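Local coordinates for NAD-dependent deacetylase 2 (Archaeoglobus fulgidus, PDB 1YC2), which catalyses the NAD-dependent removal of acetyl groups from protein lysines, including the N-terminal lysine of the archaeal chromatin protein Alba, yielding nicotinamide and O-acetyl-ADP-ribose, at residues V19-A24 with A96-N101. Sequence-based numbering, arbitrary orientation.
Sequences VVFTGA and AVITQN. With NCA (nicotinamide), chain K; NAD (nicotinamide-adenine-dinucleotide), chain J.
Gln100 OE1 lies at the edge of the Phe21 ring, in its plane, while Gln100 CG comes obliquely to within 3.8 Å of Phe21 CZ; ring and amide planes are 76° apart. Phe21 holds its CG anti to the backbone N (chi1 178°), which carries Phe21 CD1 to 3.8 Å from Ile98 CG2, the two side chains crossing at about a right angle. Asn101 ND2 donates to Gly23 O (3.0 Å), which lies in the Asn101 amide plane, but comes from above the plane of the Gly23 carbonyl. Replacing Asn101 by alanine would remove the amide, and is likely to leave Gly23 O without this donor and open a gap beside nicotinamide N7. Thr99 OG1 does double duty, sharing a hydrogen bond with Thr22 OG1 (2.8 Å) and accepting from Asn101 N in an ST turn; His106 also binds Thr22 OG1. Upstream, parallel strands 19-22 and 96-99 are laced by backbone bonds, Ile98 N to Val20 O being 2.7 Å. Beyond their ends, Ala24 N donates to NAD O2N (3.0 Å), Gln100 NE2 adds weak bonds to O2N and O5D, and Asn101 CB touches nicotinamide O7 (3.3 Å). Such neighbouring parallel strands, with NAD at their C-terminal ends, typify the Rossmann-type fold of sirtuins.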
ATOM      1  N   VAL A  19     -12.179   7.910  -2.424  1.00 31.84           N
ATOM      2  CA  VAL A  19     -10.755   7.590  -2.342  1.00 33.34           C
ATOM      3  C   VAL A  19     -10.467   6.454  -1.357  1.00 31.57           C
ATOM      4  O   VAL A  19     -10.983   6.446  -0.242  1.00 31.94           O
ATOM      5  CB  VAL A  19      -9.942   8.831  -1.929  1.00 34.40           C
ATOM      6  CG1 VAL A  19      -8.495   8.450  -1.677  1.00 35.32           C
ATOM      7  CG2 VAL A  19     -10.021   9.876  -3.026  1.00 34.91           C
ATOM      8  N   VAL A  20      -9.639   5.498  -1.773  1.00 30.25           N
ATOM      9  CA  VAL A  20      -9.282   4.358  -0.927  1.00 26.95           C
ATOM     10  C   VAL A  20      -7.828   4.401  -0.454  1.00 26.94           C
ATOM     11  O   VAL A  20      -6.913   4.548  -1.260  1.00 25.84           O
ATOM     12  CB  VAL A  20      -9.475   3.028  -1.678  1.00 26.68           C
ATOM     13  CG1 VAL A  20      -9.278   1.864  -0.727  1.00 25.96           C
ATOM     14  CG2 VAL A  20     -10.841   2.978  -2.310  1.00 24.71           C
ATOM     15  N   PHE A  21      -7.620   4.291   0.857  1.00 26.41           N
ATOM     16  CA  PHE A  21      -6.274   4.276   1.426  1.00 22.92           C
ATOM     17  C   PHE A  21      -6.068   2.844   1.879  1.00 22.71           C
ATOM     18  O   PHE A  21      -6.957   2.264   2.486  1.00 24.71           O
ATOM     19  CB  PHE A  21      -6.163   5.203   2.637  1.00 22.55           C
ATOM     20  CG  PHE A  21      -4.811   5.175   3.289  1.00 19.67           C
ATOM     21  CD1 PHE A  21      -3.786   5.999   2.831  1.00 22.91           C
ATOM     22  CD2 PHE A  21      -4.539   4.273   4.312  1.00 21.51           C
ATOM     23  CE1 PHE A  21      -2.502   5.926   3.376  1.00 22.60           C
ATOM     24  CE2 PHE A  21      -3.259   4.179   4.874  1.00 21.10           C
ATOM     25  CZ  PHE A  21      -2.238   5.007   4.401  1.00 25.15           C
ATOM     26  N   THR A  22      -4.902   2.271   1.602  1.00 23.76           N
ATOM     27  CA  THR A  22      -4.645   0.883   1.978  1.00 21.84           C
ATOM     28  C   THR A  22      -3.282   0.654   2.606  1.00 22.26           C
ATOM     29  O   THR A  22      -2.311   1.336   2.286  1.00 21.78           O
ATOM     30  CB  THR A  22      -4.766  -0.049   0.759  1.00 22.44           C
ATOM     31  OG1 THR A  22      -3.703   0.222  -0.160  1.00 20.69           O
ATOM     32  CG2 THR A  22      -6.100   0.178   0.050  1.00 21.21           C
ATOM     33  N   GLY A  23      -3.224  -0.321   3.505  1.00 22.71           N
ATOM     34  CA  GLY A  23      -1.982  -0.647   4.172  1.00 21.18           C
ATOM     35  C   GLY A  23      -1.666  -2.110   3.959  1.00 22.51           C
ATOM     36  O   GLY A  23      -2.303  -2.758   3.132  1.00 22.03           O
ATOM     37  N   ALA A  24      -0.701  -2.631   4.713  1.00 23.33           N
ATOM     38  CA  ALA A  24      -0.277  -4.025   4.587  1.00 25.33           C
ATOM     39  C   ALA A  24      -1.405  -5.031   4.749  1.00 26.64           C
ATOM     40  O   ALA A  24      -1.347  -6.132   4.194  1.00 27.94           O
ATOM     41  CB  ALA A  24       0.835  -4.331   5.602  1.00 23.52           C
ATOM     42  N   ALA A  96      -9.293   7.392  -6.937  1.00 29.39           N
ATOM     43  CA  ALA A  96      -7.888   7.255  -6.596  1.00 28.96           C
ATOM     44  C   ALA A  96      -7.652   6.262  -5.480  1.00 28.16           C
ATOM     45  O   ALA A  96      -8.512   6.040  -4.634  1.00 29.50           O
ATOM     46  CB  ALA A  96      -7.320   8.610  -6.198  1.00 27.49           C
ATOM     47  N   VAL A  97      -6.470   5.660  -5.507  1.00 28.23           N
ATOM     48  CA  VAL A  97      -6.047   4.724  -4.489  1.00 25.67           C
ATOM     49  C   VAL A  97      -4.749   5.267  -3.918  1.00 24.85           C
ATOM     50  O   VAL A  97      -3.828   5.594  -4.655  1.00 23.75           O
ATOM     51  CB  VAL A  97      -5.735   3.330  -5.054  1.00 26.86           C
ATOM     52  CG1 VAL A  97      -5.162   2.454  -3.946  1.00 24.83           C
ATOM     53  CG2 VAL A  97      -6.985   2.703  -5.632  1.00 27.70           C
ATOM     54  N   ILE A  98      -4.695   5.397  -2.603  1.00 25.33           N
ATOM     55  CA  ILE A  98      -3.488   5.853  -1.935  1.00 25.17           C
ATOM     56  C   ILE A  98      -3.036   4.639  -1.136  1.00 24.85           C
ATOM     57  O   ILE A  98      -3.807   4.085  -0.350  1.00 24.75           O
ATOM     58  CB  ILE A  98      -3.774   7.016  -0.964  1.00 25.07           C
ATOM     59  CG1 ILE A  98      -4.483   8.150  -1.704  1.00 25.09           C
ATOM     60  CG2 ILE A  98      -2.475   7.513  -0.366  1.00 21.56           C
ATOM     61  CD1 ILE A  98      -4.899   9.291  -0.796  1.00 27.29           C
ATOM     62  N   THR A  99      -1.802   4.207  -1.340  1.00 23.58           N
ATOM     63  CA  THR A  99      -1.329   3.043  -0.608  1.00 24.88           C
ATOM     64  C   THR A  99       0.046   3.269  -0.016  1.00 24.71           C
ATOM     65  O   THR A  99       0.789   4.135  -0.473  1.00 23.33           O
ATOM     66  CB  THR A  99      -1.258   1.786  -1.520  1.00 25.72           C
ATOM     67  OG1 THR A  99      -0.994   0.629  -0.719  1.00 24.62           O
ATOM     68  CG2 THR A  99      -0.132   1.928  -2.552  1.00 26.07           C
ATOM     69  N   GLN A 100       0.359   2.484   1.012  1.00 25.39           N
ATOM     70  CA  GLN A 100       1.656   2.529   1.671  1.00 28.53           C
ATOM     71  C   GLN A 100       2.440   1.289   1.270  1.00 28.12           C
ATOM     72  O   GLN A 100       3.617   1.161   1.599  1.00 31.62           O
ATOM     73  CB  GLN A 100       1.505   2.558   3.194  1.00 30.01           C
ATOM     74  CG  GLN A 100       1.337   3.958   3.743  1.00 37.20           C
ATOM     75  CD  GLN A 100       1.425   4.026   5.256  1.00 39.22           C
ATOM     76  OE1 GLN A 100       1.383   5.114   5.839  1.00 42.65           O
ATOM     77  NE2 GLN A 100       1.546   2.870   5.900  1.00 38.33           N
ATOM     78  N   ASN A 101       1.781   0.376   0.566  1.00 25.50           N
ATOM     79  CA  ASN A 101       2.424  -0.857   0.129  1.00 26.07           C
ATOM     80  C   ASN A 101       3.349  -0.605  -1.059  1.00 26.56           C
ATOM     81  O   ASN A 101       3.155   0.333  -1.821  1.00 28.48           O
ATOM     82  CB  ASN A 101       1.368  -1.893  -0.264  1.00 26.08           C
ATOM     83  CG  ASN A 101       0.401  -2.186   0.858  1.00 28.14           C
ATOM     84  OD1 ASN A 101       0.730  -2.012   2.031  1.00 28.60           O
ATOM     85  ND2 ASN A 101      -0.795  -2.653   0.510  1.00 28.27           N
TER
HETATM   86  N1  NCA K 506       4.807  -5.308   4.860  1.00 75.20           N
HETATM   87  C2  NCA K 506       3.941  -5.224   3.669  1.00 74.85           C
HETATM   88  C3  NCA K 506       4.373  -4.535   2.472  1.00 74.68           C
HETATM   89  C4  NCA K 506       5.731  -3.942   2.572  1.00 76.10           C
HETATM   90  C5  NCA K 506       6.581  -4.018   3.725  1.00 76.20           C
HETATM   91  C6  NCA K 506       6.105  -4.711   4.871  1.00 76.95           C
HETATM   92  C7  NCA K 506       3.509  -4.411   1.171  1.00 74.07           C
HETATM   93  O7  NCA K 506       3.975  -3.799   0.203  1.00 71.55           O
HETATM   94  N7  NCA K 506       2.318  -4.949   1.113  1.00 73.21           N
HETATM   95  PA  NAD J 503       0.319  -2.162   9.730  1.00 47.24           P
HETATM   96  O1A NAD J 503       0.647  -1.203  10.808  1.00 45.87           O
HETATM   97  O2A NAD J 503       0.964  -3.510   9.742  1.00 47.78           O
HETATM   98  O5B NAD J 503      -1.272  -2.276   9.711  1.00 47.29           O
HETATM   99  C5B NAD J 503      -2.002  -3.264   8.909  1.00 45.51           C
HETATM  100  C4B NAD J 503      -3.409  -3.385   9.486  1.00 46.11           C
HETATM  101  O4B NAD J 503      -4.104  -4.389   8.653  1.00 45.08           O
HETATM  102  C3B NAD J 503      -3.518  -3.941  10.952  1.00 44.11           C
HETATM  103  O3B NAD J 503      -4.188  -2.954  11.793  1.00 47.13           O
HETATM  104  C2B NAD J 503      -4.273  -5.260  10.867  1.00 42.85           C
HETATM  105  O2B NAD J 503      -5.104  -5.601  11.925  1.00 40.01           O
HETATM  106  C1B NAD J 503      -4.973  -5.132   9.496  1.00 43.81           C
HETATM  107  N9A NAD J 503      -5.153  -6.416   8.820  1.00 42.10           N
HETATM  108  C8A NAD J 503      -4.471  -7.626   8.863  1.00 40.49           C
HETATM  109  N7A NAD J 503      -4.978  -8.546   8.060  1.00 42.01           N
HETATM  110  C5A NAD J 503      -6.031  -8.001   7.431  1.00 42.18           C
HETATM  111  C6A NAD J 503      -6.997  -8.507   6.420  1.00 42.60           C
HETATM  112  N6A NAD J 503      -6.949  -9.730   5.931  1.00 44.28           N
HETATM  113  N1A NAD J 503      -7.961  -7.590   6.025  1.00 40.86           N
HETATM  114  C2A NAD J 503      -8.070  -6.327   6.480  1.00 41.36           C
HETATM  115  N3A NAD J 503      -7.183  -5.798   7.433  1.00 41.37           N
HETATM  116  C4A NAD J 503      -6.176  -6.669   7.883  1.00 42.05           C
HETATM  117  O3  NAD J 503       0.651  -1.515   8.330  1.00 44.59           O
HETATM  118  PN  NAD J 503       0.280  -0.077   7.688  1.00 42.68           P
HETATM  119  O1N NAD J 503      -0.989   0.394   8.262  1.00 43.61           O
HETATM  120  O2N NAD J 503       0.404  -0.255   6.212  1.00 44.40           O
HETATM  121  O5D NAD J 503       1.471   0.820   8.318  1.00 46.86           O
HETATM  122  C5D NAD J 503       2.843   0.558   7.907  1.00 49.73           C
HETATM  123  C4D NAD J 503       3.779   1.583   8.427  1.00 52.23           C
HETATM  124  O4D NAD J 503       3.442   1.918   9.840  1.00 52.80           O
HETATM  125  C3D NAD J 503       5.265   1.113   8.463  1.00 53.59           C
HETATM  126  O3D NAD J 503       6.145   2.174   8.033  1.00 57.34           O
HETATM  127  C2D NAD J 503       5.501   0.728   9.942  1.00 53.91           C
HETATM  128  O2D NAD J 503       6.854   0.762  10.310  1.00 53.14           O
HETATM  129  C1D NAD J 503       4.588   1.756  10.713  1.00 53.80           C
HETATM  130  N1N NAD J 503       4.097   1.278  12.059  1.00 55.91           N
HETATM  131  C2N NAD J 503       4.903   1.639  13.214  1.00 56.30           C
HETATM  132  C3N NAD J 503       4.560   1.285  14.458  1.00 57.72           C
HETATM  133  C7N NAD J 503       5.416   1.656  15.664  1.00 59.78           C
HETATM  134  O7N NAD J 503       4.892   1.610  16.806  1.00 61.37           O
HETATM  135  N7N NAD J 503       6.706   2.009  15.481  1.00 59.66           N
HETATM  136  C4N NAD J 503       3.291   0.485  14.693  1.00 55.97           C
HETATM  137  C5N NAD J 503       2.453   0.104  13.509  1.00 56.12           C
HETATM  138  C6N NAD J 503       2.879   0.512  12.214  1.00 55.56           C